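2-phospho-L-lactate guanylyltransferase (Methanosarcina mazei, PDB 2I5E) probably catalyses the condensation of (2S)-2-phospholactate with GTP to give (2S)-lactyl-2-diphospho-5'-guanosine and diphosphate, a step in coenzyme F420 biosynthesis. Local coordinates at residues A[90-95]-A[128-133]; A[113-118]-A[157-162]; A[136-141]-A[150-155]. One frame throughout, in Å; residues are numbered along the deposited sequence.

How the contacts relate
Contact 1 is the buried one: it joins strands 91-94 and 126-131 in the middle of the mixed sheet through backbone bonds and apolar side chains. Contact 2 lies farther out, where strand 116-120 meets strand 160-162, outermost in this chain; there, parallel strand pairing gives way at one end to carboxylates, a lysine and a water. Strands 126-131 and 116-120 are themselves neighbours, so contacts 1 and 2 belong to one sheet. Contact 3 is partly buried and has no hydrogen bond between its segments; it packs the loop at 136-141 against helix 145-154 and is nested inside the chain loop that contact 2 closes.

Contact 1: A[90-95]-A[128-133]; sequences PVLIVM and ALFIKN
Pro90 meets the Phe130 ring at its outer end: CB of the proline lies 3.4 Å from CZ of Phe130 and approaches the ring obliquely. A chi1 of -173°, which sets CG beside the carbonyl carbon, brings the ring alongside Pro90 and the Val91-Leu92 peptide, with CD1 near the carbonyl O of Val91. Leu92, the direct neighbour of Phe130 across the strands, crosses it at about a right angle, CD1 of Leu92 reaching to 3.9 Å from CB of Phe130. These two share a face of the sheet with Val94 and Ala128; helix 103-109 packs on this face, Ile106 and Ile109 against Leu92 and Ile109 also against Phe130. The small Ala128 suits its place opposite the branched Val94.

The strands run antiparallel at the centre of the mixed, GT-A-like nucleotidyltransferase sheet, where strand 91-94 pairs on its other edge with parallel strand 5-9. Val91 and Ile131 form a hydrogen-bonded pair, with Val91 N to Ile131 O at 3.1 Å and Ile131 N to Val91 O at 3.0 Å. Ile93 and Leu129 repeat the pattern: Ile93 N reaches Leu129 O at 2.8 Å, and Leu129 N reaches Ile93 O at 2.9 Å. On that face the delta methyls of Ile93 and Ile131 meet, CD1 to CD1 at 3.7 Å, set at a slant to each other, with Leu80 of helix 76-86 against Ile93 and Leu84 against Ile131.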
ATOM      1  N   PRO A  90       0.586 -26.321  -7.619  1.00 43.40           N
ATOM      2  CA  PRO A  90       0.318 -24.942  -7.104  1.00 40.33           C
ATOM      3  C   PRO A  90      -0.218 -23.964  -8.216  1.00 39.52           C
ATOM      4  O   PRO A  90       0.162 -24.064  -9.391  1.00 36.99           O
ATOM      5  CB  PRO A  90       1.679 -24.521  -6.592  1.00 39.82           C
ATOM      6  CG  PRO A  90       2.381 -25.892  -6.181  1.00 41.75           C
ATOM      7  CD  PRO A  90       1.973 -26.777  -7.317  1.00 43.95           C
ATOM      8  N   VAL A  91      -1.170 -23.096  -7.823  1.00 37.62           N
ATOM      9  CA  VAL A  91      -1.805 -22.058  -8.710  1.00 35.30           C
ATOM     10  C   VAL A  91      -1.537 -20.661  -8.113  1.00 34.05           C
ATOM     11  O   VAL A  91      -1.876 -20.409  -6.973  1.00 33.44           O
ATOM     12  CB  VAL A  91      -3.378 -22.315  -8.874  1.00 34.63           C
ATOM     13  CG1 VAL A  91      -4.152 -21.137  -9.673  1.00 29.87           C
ATOM     14  CG2 VAL A  91      -3.657 -23.669  -9.552  1.00 34.39           C
ATOM     15  N   LEU A  92      -0.921 -19.763  -8.886  1.00 33.47           N
ATOM     16  CA  LEU A  92      -0.876 -18.323  -8.618  1.00 31.31           C
ATOM     17  C   LEU A  92      -1.978 -17.721  -9.480  1.00 29.19           C
ATOM     18  O   LEU A  92      -1.986 -17.886 -10.706  1.00 30.19           O
ATOM     19  CB  LEU A  92       0.467 -17.768  -9.072  1.00 31.26           C
ATOM     20  CG  LEU A  92       0.771 -16.284  -8.912  1.00 32.68           C
ATOM     21  CD1 LEU A  92       0.720 -15.930  -7.393  1.00 32.97           C
ATOM     22  CD2 LEU A  92       2.170 -15.992  -9.550  1.00 32.69           C
ATOM     23  N   ILE A  93      -2.966 -17.125  -8.824  1.00 28.39           N
ATOM     24  CA  ILE A  93      -3.987 -16.285  -9.405  1.00 26.33           C
ATOM     25  C   ILE A  93      -3.582 -14.827  -9.271  1.00 28.07           C
ATOM     26  O   ILE A  93      -3.360 -14.358  -8.173  1.00 27.23           O
ATOM     27  CB  ILE A  93      -5.346 -16.489  -8.696  1.00 28.85           C
ATOM     28  CG1 ILE A  93      -5.703 -17.997  -8.663  1.00 22.48           C
ATOM     29  CG2 ILE A  93      -6.412 -15.544  -9.290  1.00 24.60           C
ATOM     30  CD1 ILE A  93      -7.017 -18.286  -7.757  1.00 25.12           C
ATOM     31  N   VAL A  94      -3.332 -14.148 -10.403  1.00 28.05           N
ATOM     32  CA  VAL A  94      -2.893 -12.770 -10.306  1.00 28.80           C
ATOM     33  C   VAL A  94      -3.839 -11.850 -11.094  1.00 27.19           C
ATOM     34  O   VAL A  94      -4.092 -12.091 -12.228  1.00 29.26           O
ATOM     35  CB  VAL A  94      -1.461 -12.565 -10.916  1.00 30.14           C
ATOM     36  CG1 VAL A  94      -0.819 -11.305 -10.437  1.00 28.05           C
ATOM     37  CG2 VAL A  94      -0.556 -13.682 -10.712  1.00 34.47           C
HETATM   38  N   MSE A  95      -4.296 -10.748 -10.507  1.00 26.31           N
HETATM   39  CA  MSE A  95      -5.097  -9.786 -11.233  1.00 24.20           C
HETATM   40  C   MSE A  95      -4.348  -9.110 -12.346  1.00 25.60           C
HETATM   41  O   MSE A  95      -3.180  -8.914 -12.231  1.00 22.84           O
HETATM   42  CB  MSE A  95      -5.611  -8.779 -10.242  1.00 24.95           C
HETATM   43  CG  MSE A  95      -6.440  -9.561  -9.086  1.00 27.38           C
HETATM   44 SE   MSE A  95      -7.181 -11.394  -9.580  0.80 44.52          SE
HETATM   45  CE  MSE A  95      -8.413 -10.287  -9.916  1.00 15.86           C
ATOM     46  N   ALA A 128      -3.315 -11.011  -5.463  1.00 27.21           N
ATOM     47  CA  ALA A 128      -2.560 -12.160  -5.918  1.00 26.33           C
ATOM     48  C   ALA A 128      -2.806 -13.206  -4.836  1.00 28.70           C
ATOM     49  O   ALA A 128      -2.923 -12.887  -3.667  1.00 26.99           O
ATOM     50  CB  ALA A 128      -0.998 -11.777  -5.997  1.00 25.51           C
ATOM     51  N   LEU A 129      -2.944 -14.459  -5.274  1.00 29.44           N
ATOM     52  CA  LEU A 129      -3.200 -15.562  -4.390  1.00 30.40           C
ATOM     53  C   LEU A 129      -2.358 -16.745  -4.911  1.00 30.51           C
ATOM     54  O   LEU A 129      -2.511 -17.142  -6.079  1.00 28.94           O
ATOM     55  CB  LEU A 129      -4.688 -15.900  -4.451  1.00 30.42           C
ATOM     56  CG  LEU A 129      -5.376 -16.713  -3.343  1.00 33.25           C
ATOM     57  CD1 LEU A 129      -4.967 -16.241  -1.896  1.00 31.06           C
ATOM     58  CD2 LEU A 129      -6.862 -16.570  -3.603  1.00 28.15           C
ATOM     59  N   PHE A 130      -1.469 -17.255  -4.059  1.00 29.13           N
ATOM     60  CA  PHE A 130      -0.692 -18.460  -4.286  1.00 30.45           C
ATOM     61  C   PHE A 130      -1.189 -19.576  -3.348  1.00 32.24           C
ATOM     62  O   PHE A 130      -1.111 -19.470  -2.133  1.00 31.65           O
ATOM     63  CB  PHE A 130       0.859 -18.224  -4.194  1.00 30.66           C
ATOM     64  CG  PHE A 130       1.689 -19.449  -4.590  1.00 32.49           C
ATOM     65  CD1 PHE A 130       1.716 -19.923  -5.905  1.00 38.39           C
ATOM     66  CD2 PHE A 130       2.367 -20.199  -3.602  1.00 40.91           C
ATOM     67  CE1 PHE A 130       2.430 -21.094  -6.261  1.00 38.58           C
ATOM     68  CE2 PHE A 130       3.094 -21.351  -3.916  1.00 39.84           C
ATOM     69  CZ  PHE A 130       3.135 -21.790  -5.236  1.00 38.34           C
ATOM     70  N   ILE A 131      -1.737 -20.620  -3.970  1.00 32.24           N
ATOM     71  CA  ILE A 131      -2.333 -21.725  -3.331  1.00 33.43           C
ATOM     72  C   ILE A 131      -1.533 -23.010  -3.668  1.00 35.55           C
ATOM     73  O   ILE A 131      -1.594 -23.457  -4.784  1.00 37.08           O
ATOM     74  CB  ILE A 131      -3.788 -21.851  -3.869  1.00 33.47           C
ATOM     75  CG1 ILE A 131      -4.569 -20.490  -3.655  1.00 31.41           C
ATOM     76  CG2 ILE A 131      -4.469 -23.094  -3.297  1.00 30.43           C
ATOM     77  CD1 ILE A 131      -5.412 -20.070  -4.915  1.00 27.49           C
ATOM     78  N   LYS A 132      -0.806 -23.584  -2.707  1.00 37.51           N
ATOM     79  CA  LYS A 132      -0.019 -24.816  -2.918  1.00 37.95           C
ATOM     80  C   LYS A 132      -0.931 -26.022  -3.079  1.00 38.89           C
ATOM     81  O   LYS A 132      -0.611 -26.910  -3.821  1.00 41.16           O
ATOM     82  CB  LYS A 132       0.876 -25.082  -1.716  1.00 37.63           C
ATOM     83  CG  LYS A 132       2.084 -24.214  -1.667  1.00 39.42           C
ATOM     84  CD  LYS A 132       3.029 -24.559  -0.536  1.00 33.68           C
ATOM     85  CE  LYS A 132       4.001 -23.393  -0.395  1.00 37.83           C
ATOM     86  NZ  LYS A 132       4.748 -23.709   0.826  1.00 36.31           N
ATOM     87  N   ASN A 133      -2.066 -26.071  -2.401  1.00 38.84           N
ATOM     88  CA  ASN A 133      -2.949 -27.230  -2.500  1.00 38.31           C
ATOM     89  C   ASN A 133      -4.301 -26.939  -3.024  1.00 38.29           C
ATOM     90  O   ASN A 133      -5.243 -26.900  -2.254  1.00 39.57           O
ATOM     91  CB  ASN A 133      -3.054 -27.907  -1.137  1.00 38.39           C
ATOM     92  CG  ASN A 133      -1.681 -27.979  -0.403  1.00 40.16           C
ATOM     93  OD1 ASN A 133      -0.678 -28.616  -0.884  1.00 38.49           O
ATOM     94  ND2 ASN A 133      -1.607 -27.289   0.749  1.00 35.41           N
TER

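Contact 2: A[113-118]-A[157-162]; sequences EKDVCI and GQDFEI
Lys114 lays its aliphatic chain across Asp159 at about a right angle. Its CB lies 3.4 Å from Asp159 OD1; CG, anti to the lysine's carbonyl carbon (chi1 -56°), packs against the peptide between Phe160 and Glu161; CD, after the bend at chi2, touches Asp159 OD2 at 3.3 Å. Beyond CE, NZ is 4.1 Å from that same oxygen, too far for a salt bridge. The long methylene chain thus suits a place beside both backbone and carboxylate.

Asp115 and Asp159 exchange side-chain-to-backbone bonds. Asp115 N gives a nearly straight bond to Asp159 OD1 (2.8 Å, 168°), while Asp159 N meets Asp115 OD2 at 3.1 Å from above the carboxylate plane. A lysine in place of Asp159 would probably leave Asp115 N without this acceptor and bring a second cation beside Lys114. Water 1 joins Asp115 O to Gln158 OE1, which also accepts from Asn133.

Beyond this junction strands 116-118 and 160-162 pair in parallel, the latter outermost in the mixed sheet within this chain; Phe160 packs on Cys150 and Thr154 of helix 145-154, and Ile162 touches Met167 of the second subunit of the homodimer. Asp115 OD2 and Asp159 OD1 stand only 3.3 Å apart with no bond between them; the two backbone N-H groups, and more distantly the lysine ammonium, are likely to offset the repulsion between these carboxylates.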
ATOM      1  N   GLU A 113       6.643 -20.059   2.331  1.00 44.56           N
ATOM      2  CA  GLU A 113       6.925 -21.263   3.025  1.00 46.61           C
ATOM      3  C   GLU A 113       5.605 -21.745   3.585  1.00 44.74           C
ATOM      4  O   GLU A 113       5.529 -22.911   3.973  1.00 43.45           O
ATOM      5  CB  GLU A 113       8.048 -21.073   4.053  1.00 46.92           C
ATOM      6  CG  GLU A 113       9.425 -21.433   3.442  1.00 50.81           C
ATOM      7  CD  GLU A 113      10.635 -20.821   4.186  1.00 52.98           C
ATOM      8  OE1 GLU A 113      10.464 -20.254   5.314  1.00 59.25           O
ATOM      9  OE2 GLU A 113      11.773 -20.934   3.648  1.00 59.33           O
ATOM     10  N   LYS A 114       4.565 -20.885   3.522  1.00 42.67           N
ATOM     11  CA  LYS A 114       3.191 -21.296   3.938  1.00 42.26           C
ATOM     12  C   LYS A 114       2.405 -22.025   2.836  1.00 40.70           C
ATOM     13  O   LYS A 114       2.813 -22.032   1.679  1.00 40.62           O
ATOM     14  CB  LYS A 114       2.322 -20.117   4.447  1.00 42.23           C
ATOM     15  CG  LYS A 114       2.931 -19.312   5.618  1.00 44.20           C
ATOM     16  CD  LYS A 114       3.134 -20.230   6.820  1.00 48.01           C
ATOM     17  CE  LYS A 114       4.096 -19.649   7.849  1.00 51.56           C
ATOM     18  NZ  LYS A 114       3.327 -19.319   9.078  1.00 56.62           N
ATOM     19  N   ASP A 115       1.252 -22.563   3.217  1.00 39.61           N
ATOM     20  CA  ASP A 115       0.322 -23.196   2.319  1.00 38.72           C
ATOM     21  C   ASP A 115      -0.320 -22.256   1.317  1.00 38.81           C
ATOM     22  O   ASP A 115      -0.597 -22.672   0.158  1.00 38.72           O
ATOM     23  CB  ASP A 115      -0.766 -23.826   3.132  1.00 38.68           C
ATOM     24  CG  ASP A 115      -0.272 -25.004   3.930  1.00 41.99           C
ATOM     25  OD1 ASP A 115       0.779 -25.601   3.590  1.00 44.97           O
ATOM     26  OD2 ASP A 115      -0.927 -25.295   4.934  1.00 47.98           O
ATOM     27  N   VAL A 116      -0.647 -21.029   1.763  1.00 37.38           N
ATOM     28  CA  VAL A 116      -1.141 -19.975   0.826  1.00 36.30           C
ATOM     29  C   VAL A 116      -0.418 -18.678   0.988  1.00 37.01           C
ATOM     30  O   VAL A 116       0.093 -18.375   2.075  1.00 35.31           O
ATOM     31  CB  VAL A 116      -2.702 -19.943   0.613  1.00 38.86           C
ATOM     32  CG1 VAL A 116      -3.478 -21.050   1.394  1.00 34.88           C
ATOM     33  CG2 VAL A 116      -3.361 -18.505   0.601  1.00 33.35           C
ATOM     34  N   CYS A 117      -0.154 -17.976  -0.116  1.00 35.80           N
ATOM     35  CA  CYS A 117       0.329 -16.606   0.084  1.00 33.80           C
ATOM     36  C   CYS A 117      -0.675 -15.663  -0.496  1.00 34.66           C
ATOM     37  O   CYS A 117      -1.201 -15.846  -1.617  1.00 30.60           O
ATOM     38  CB  CYS A 117       1.685 -16.380  -0.511  1.00 34.47           C
ATOM     39  SG  CYS A 117       2.369 -14.764  -0.224  1.00 35.60           S
ATOM     40  N   ILE A 118      -0.978 -14.650   0.310  1.00 33.23           N
ATOM     41  CA  ILE A 118      -1.894 -13.664  -0.114  1.00 33.19           C
ATOM     42  C   ILE A 118      -1.431 -12.201  -0.033  1.00 30.49           C
ATOM     43  O   ILE A 118      -0.860 -11.751   1.008  1.00 31.48           O
ATOM     44  CB  ILE A 118      -3.225 -13.960   0.449  1.00 33.41           C
ATOM     45  CG1 ILE A 118      -4.134 -12.743   0.386  1.00 37.41           C
ATOM     46  CG2 ILE A 118      -3.125 -14.595   1.819  1.00 40.05           C
ATOM     47  CD1 ILE A 118      -5.446 -13.099   0.791  1.00 28.96           C
ATOM     48  N   GLY A 157      -7.299 -25.688   7.519  1.00 51.32           N
ATOM     49  CA  GLY A 157      -6.149 -26.392   8.098  1.00 52.09           C
ATOM     50  C   GLY A 157      -4.847 -25.788   7.664  1.00 51.79           C
ATOM     51  O   GLY A 157      -3.798 -25.985   8.309  1.00 53.85           O
ATOM     52  N   GLN A 158      -4.949 -24.965   6.633  1.00 49.41           N
ATOM     53  CA  GLN A 158      -3.824 -24.412   5.941  1.00 47.97           C
ATOM     54  C   GLN A 158      -3.357 -23.051   6.489  1.00 48.07           C
ATOM     55  O   GLN A 158      -4.168 -22.185   6.837  1.00 48.49           O
ATOM     56  CB  GLN A 158      -4.223 -24.315   4.500  1.00 47.37           C
ATOM     57  CG  GLN A 158      -4.517 -25.745   3.924  1.00 45.54           C
ATOM     58  CD  GLN A 158      -4.480 -25.671   2.473  1.00 45.08           C
ATOM     59  OE1 GLN A 158      -3.390 -25.715   1.847  1.00 43.92           O
ATOM     60  NE2 GLN A 158      -5.647 -25.436   1.895  1.00 43.56           N
ATOM     61  N   ASP A 159      -2.051 -22.898   6.619  1.00 46.21           N
ATOM     62  CA  ASP A 159      -1.507 -21.638   7.106  1.00 46.18           C
ATOM     63  C   ASP A 159      -1.277 -20.649   5.888  1.00 44.20           C
ATOM     64  O   ASP A 159      -1.313 -21.063   4.698  1.00 42.81           O
ATOM     65  CB  ASP A 159      -0.272 -21.931   8.018  1.00 45.88           C
ATOM     66  CG  ASP A 159       0.876 -22.636   7.278  1.00 50.96           C
ATOM     67  OD1 ASP A 159       0.804 -22.758   6.015  1.00 49.81           O
ATOM     68  OD2 ASP A 159       1.900 -23.022   7.964  1.00 53.43           O
ATOM     69  N   PHE A 160      -1.123 -19.352   6.148  1.00 41.68           N
ATOM     70  CA  PHE A 160      -1.075 -18.390   5.048  1.00 38.47           C
ATOM     71  C   PHE A 160      -0.034 -17.376   5.451  1.00 38.87           C
ATOM     72  O   PHE A 160       0.132 -17.128   6.648  1.00 39.63           O
ATOM     73  CB  PHE A 160      -2.438 -17.729   4.721  1.00 37.70           C
ATOM     74  CG  PHE A 160      -3.093 -17.013   5.896  1.00 41.57           C
ATOM     75  CD1 PHE A 160      -2.718 -15.685   6.234  1.00 37.70           C
ATOM     76  CD2 PHE A 160      -4.099 -17.642   6.659  1.00 39.19           C
ATOM     77  CE1 PHE A 160      -3.289 -14.993   7.320  1.00 34.88           C
ATOM     78  CE2 PHE A 160      -4.664 -16.961   7.738  1.00 39.16           C
ATOM     79  CZ  PHE A 160      -4.250 -15.608   8.050  1.00 36.56           C
ATOM     80  N   GLU A 161       0.709 -16.887   4.465  1.00 36.12           N
ATOM     81  CA  GLU A 161       1.500 -15.733   4.555  1.00 35.88           C
ATOM     82  C   GLU A 161       0.753 -14.553   3.914  1.00 35.03           C
ATOM     83  O   GLU A 161       0.282 -14.677   2.793  1.00 33.45           O
ATOM     84  CB  GLU A 161       2.728 -15.969   3.715  1.00 32.92           C
ATOM     85  CG  GLU A 161       3.796 -15.033   4.106  1.00 38.19           C
ATOM     86  CD  GLU A 161       4.954 -15.042   3.187  1.00 41.71           C
ATOM     87  OE1 GLU A 161       5.266 -16.086   2.590  1.00 39.48           O
ATOM     88  OE2 GLU A 161       5.513 -13.947   3.001  1.00 50.53           O
ATOM     89  N   ILE A 162       0.727 -13.389   4.607  1.00 35.57           N
ATOM     90  CA  ILE A 162       0.341 -12.067   4.052  1.00 34.09           C
ATOM     91  C   ILE A 162       1.591 -11.459   3.458  1.00 33.75           C
ATOM     92  O   ILE A 162       2.524 -11.143   4.194  1.00 34.16           O
ATOM     93  CB  ILE A 162      -0.178 -11.069   5.137  1.00 35.40           C
ATOM     94  CG1 ILE A 162      -1.371 -11.668   5.930  1.00 37.08           C
ATOM     95  CG2 ILE A 162      -0.573  -9.692   4.488  1.00 33.63           C
ATOM     96  CD1 ILE A 162      -2.443 -12.115   5.064  1.00 41.91           C
TER
HETATM   97  O   HOH W   1      -2.941 -24.525  -0.334  1.00 37.52           O

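Contact 3: A[136-141]-A[150-155]; sequences KYRVKY and CSIATD
The Tyr137 ring takes the CG2 methyl of Ile152 on one face and the CB methyl of Ala153 in plane at its edge. CG2 stands 4.1 Å from the ring centroid and 20° off the normal, a CH-pi contact displaced toward the rim. Ala153 CB is 3.9 Å from Tyr137 CE1, and the backbone N of Ala153 approaches the same carbon obliquely; a small residue suits this turn of the helix, since the ring comes close to its backbone.

The other flat group is the Arg138 guanidinium, which has Ile152 CD1 over one face, 3.6 Å above the plane and likewise toward the rim. Ile152 CG1 is also close, 3.5 Å from Arg138 NH2. The arginine chain starts extended, then bends at chi3 (77°), which swings the guanidinium toward the isoleucine. Ile152 is therefore held between two flat groups, one aromatic and one cationic, and crosses each at about a right angle. Its beta-branching serves both: CG2 goes to the tyrosine, while CG1 and CD1 go to the arginine. Between them runs the loop backbone, with Arg138 O 3.3 Å from Ile152 CD1 and 3.4 Å from CG2. No hydrogen bond links the two segments here. The hydroxyl of Tyr137 is instead bonded to the carbonyl O of His149, just before segment 150-155, so the ring is fixed at its far end as well.

The loop runs beside helix 145-154 and joins it to its surroundings: Tyr137 packs on Leu129 and Ile131 of strand 126-131, Val139 on Asn77 and Leu84 of helix 76-86, while the helix itself rests through Cys150 and Ala153 on Phe160 of strand 160-162.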
ATOM      1  N   LYS A 136      -7.761 -28.278  -1.730  1.00 48.12           N
ATOM      2  CA  LYS A 136      -8.184 -27.890  -0.373  1.00 48.71           C
ATOM      3  C   LYS A 136      -8.570 -26.401  -0.245  1.00 47.55           C
ATOM      4  O   LYS A 136      -8.838 -25.940   0.855  1.00 49.90           O
ATOM      5  CB  LYS A 136      -7.050 -28.181   0.630  1.00 48.86           C
ATOM      6  CG  LYS A 136      -7.113 -29.555   1.307  1.00 51.68           C
ATOM      7  CD  LYS A 136      -6.315 -29.501   2.569  1.00 55.14           C
ATOM      8  CE  LYS A 136      -6.994 -30.242   3.711  1.00 59.30           C
ATOM      9  NZ  LYS A 136      -6.313 -29.817   4.993  1.00 57.02           N
ATOM     10  N   TYR A 137      -8.600 -25.670  -1.358  1.00 45.92           N
ATOM     11  CA  TYR A 137      -8.859 -24.231  -1.371  1.00 42.91           C
ATOM     12  C   TYR A 137      -9.994 -23.843  -2.259  1.00 42.79           C
ATOM     13  O   TYR A 137     -10.170 -24.437  -3.317  1.00 43.09           O
ATOM     14  CB  TYR A 137      -7.604 -23.463  -1.772  1.00 43.04           C
ATOM     15  CG  TYR A 137      -7.664 -22.039  -1.185  1.00 43.29           C
ATOM     16  CD1 TYR A 137      -7.415 -21.806   0.188  1.00 38.45           C
ATOM     17  CD2 TYR A 137      -8.019 -20.942  -1.998  1.00 42.70           C
ATOM     18  CE1 TYR A 137      -7.488 -20.486   0.721  1.00 40.53           C
ATOM     19  CE2 TYR A 137      -8.082 -19.632  -1.476  1.00 41.66           C
ATOM     20  CZ  TYR A 137      -7.841 -19.420  -0.137  1.00 42.15           C
ATOM     21  OH  TYR A 137      -7.924 -18.134   0.324  1.00 41.43           O
ATOM     22  N   ARG A 138     -10.783 -22.845  -1.843  1.00 41.81           N
ATOM     23  CA  ARG A 138     -11.881 -22.301  -2.637  1.00 41.29           C
ATOM     24  C   ARG A 138     -11.716 -20.749  -2.680  1.00 37.66           C
ATOM     25  O   ARG A 138     -11.354 -20.171  -1.706  1.00 39.41           O
ATOM     26  CB  ARG A 138     -13.217 -22.790  -1.985  1.00 43.44           C
ATOM     27  CG  ARG A 138     -14.484 -21.966  -2.319  1.00 45.86           C
ATOM     28  CD  ARG A 138     -15.759 -22.425  -1.469  1.00 47.20           C
ATOM     29  NE  ARG A 138     -15.732 -21.929  -0.073  1.00 53.90           N
ATOM     30  CZ  ARG A 138     -16.014 -20.669   0.289  1.00 55.04           C
ATOM     31  NH1 ARG A 138     -16.342 -19.789  -0.645  1.00 56.93           N
ATOM     32  NH2 ARG A 138     -15.988 -20.280   1.576  1.00 54.82           N
ATOM     33  N   VAL A 139     -11.877 -20.075  -3.806  1.00 34.10           N
ATOM     34  CA  VAL A 139     -11.746 -18.634  -3.834  1.00 32.27           C
ATOM     35  C   VAL A 139     -13.107 -17.935  -3.776  1.00 33.39           C
ATOM     36  O   VAL A 139     -14.112 -18.480  -4.292  1.00 36.83           O
ATOM     37  CB  VAL A 139     -11.070 -18.060  -5.172  1.00 29.85           C
ATOM     38  CG1 VAL A 139      -9.625 -18.612  -5.403  1.00 26.95           C
ATOM     39  CG2 VAL A 139     -11.957 -18.322  -6.363  1.00 26.75           C
ATOM     40  N   LYS A 140     -13.097 -16.674  -3.313  1.00 33.71           N
ATOM     41  CA  LYS A 140     -14.253 -15.813  -3.293  1.00 35.64           C
ATOM     42  C   LYS A 140     -13.788 -14.374  -3.384  1.00 36.08           C
ATOM     43  O   LYS A 140     -13.661 -13.687  -2.342  1.00 35.89           O
ATOM     44  CB  LYS A 140     -15.056 -16.010  -2.013  1.00 35.21           C
ATOM     45  CG  LYS A 140     -16.493 -15.380  -2.128  1.00 40.09           C
ATOM     46  CD  LYS A 140     -17.235 -15.674  -0.824  1.00 43.79           C
ATOM     47  CE  LYS A 140     -18.659 -15.093  -0.808  1.00 45.37           C
ATOM     48  NZ  LYS A 140     -18.636 -13.552  -0.617  1.00 46.39           N
ATOM     49  N   TYR A 141     -13.523 -13.927  -4.622  1.00 36.06           N
ATOM     50  CA  TYR A 141     -13.122 -12.546  -4.906  1.00 36.05           C
ATOM     51  C   TYR A 141     -14.394 -11.726  -4.852  1.00 37.01           C
ATOM     52  O   TYR A 141     -15.479 -12.290  -4.880  1.00 37.54           O
ATOM     53  CB  TYR A 141     -12.491 -12.407  -6.328  1.00 34.92           C
ATOM     54  CG  TYR A 141     -11.122 -12.984  -6.374  1.00 31.65           C
ATOM     55  CD1 TYR A 141     -10.932 -14.361  -6.548  1.00 31.84           C
ATOM     56  CD2 TYR A 141     -10.027 -12.180  -6.170  1.00 28.45           C
ATOM     57  CE1 TYR A 141      -9.691 -14.925  -6.485  1.00 32.05           C
ATOM     58  CE2 TYR A 141      -8.751 -12.708  -6.177  1.00 28.39           C
ATOM     59  CZ  TYR A 141      -8.591 -14.085  -6.325  1.00 31.84           C
ATOM     60  OH  TYR A 141      -7.351 -14.645  -6.279  1.00 30.81           O
ATOM     61  N   CYS A 150      -8.110 -15.475   3.846  1.00 34.21           N
ATOM     62  CA  CYS A 150      -7.345 -15.903   5.003  1.00 34.87           C
ATOM     63  C   CYS A 150      -8.214 -16.899   5.807  1.00 36.98           C
ATOM     64  O   CYS A 150      -7.686 -17.862   6.386  1.00 37.92           O
ATOM     65  CB  CYS A 150      -7.037 -14.718   5.910  1.00 36.22           C
ATOM     66  SG  CYS A 150      -5.935 -13.508   5.195  1.00 32.57           S
ATOM     67  N   SER A 151      -9.501 -16.641   5.905  1.00 39.44           N
ATOM     68  CA  SER A 151     -10.333 -17.486   6.789  1.00 43.88           C
ATOM     69  C   SER A 151     -10.800 -18.780   6.075  1.00 43.95           C
ATOM     70  O   SER A 151     -11.008 -19.816   6.734  1.00 44.64           O
ATOM     71  CB  SER A 151     -11.487 -16.692   7.442  1.00 44.66           C
ATOM     72  OG  SER A 151     -12.715 -16.947   6.805  1.00 50.21           O
ATOM     73  N   ILE A 152     -10.938 -18.716   4.744  1.00 44.58           N
ATOM     74  CA  ILE A 152     -10.981 -19.950   3.902  1.00 44.14           C
ATOM     75  C   ILE A 152      -9.713 -20.783   4.162  1.00 45.12           C
ATOM     76  O   ILE A 152      -9.804 -21.972   4.312  1.00 45.24           O
ATOM     77  CB  ILE A 152     -11.278 -19.731   2.354  1.00 44.30           C
ATOM     78  CG1 ILE A 152     -12.673 -19.169   2.092  1.00 43.19           C
ATOM     79  CG2 ILE A 152     -11.176 -21.085   1.536  1.00 45.26           C
ATOM     80  CD1 ILE A 152     -12.792 -18.405   0.679  1.00 42.16           C
ATOM     81  N   ALA A 153      -8.539 -20.163   4.286  1.00 45.65           N
ATOM     82  CA  ALA A 153      -7.357 -20.921   4.515  1.00 46.97           C
ATOM     83  C   ALA A 153      -7.373 -21.577   5.899  1.00 49.46           C
ATOM     84  O   ALA A 153      -6.908 -22.711   6.067  1.00 50.31           O
ATOM     85  CB  ALA A 153      -6.091 -20.046   4.339  1.00 47.17           C
ATOM     86  N   THR A 154      -7.887 -20.884   6.913  1.00 50.04           N
ATOM     87  CA  THR A 154      -7.624 -21.399   8.244  1.00 50.59           C
ATOM     88  C   THR A 154      -8.679 -22.457   8.594  1.00 50.31           C
ATOM     89  O   THR A 154      -8.283 -23.486   9.125  1.00 50.37           O
ATOM     90  CB  THR A 154      -7.473 -20.316   9.369  1.00 50.71           C
ATOM     91  OG1 THR A 154      -8.745 -19.757   9.702  1.00 52.95           O
ATOM     92  CG2 THR A 154      -6.515 -19.192   8.992  1.00 48.95           C
ATOM     93  N   ASP A 155      -9.971 -22.163   8.345  1.00 49.90           N
ATOM     94  CA  ASP A 155     -11.068 -23.146   8.287  1.00 50.51           C
ATOM     95  C   ASP A 155     -10.741 -24.484   7.550  1.00 51.22           C
ATOM     96  O   ASP A 155     -11.465 -25.496   7.736  1.00 51.32           O
ATOM     97  CB  ASP A 155     -12.315 -22.550   7.650  1.00 49.68           C
ATOM     98  CG  ASP A 155     -12.954 -21.446   8.493  1.00 52.49           C
ATOM     99  OD1 ASP A 155     -12.400 -21.051   9.554  1.00 52.49           O
ATOM    100  OD2 ASP A 155     -14.044 -20.976   8.070  1.00 52.74           O
TER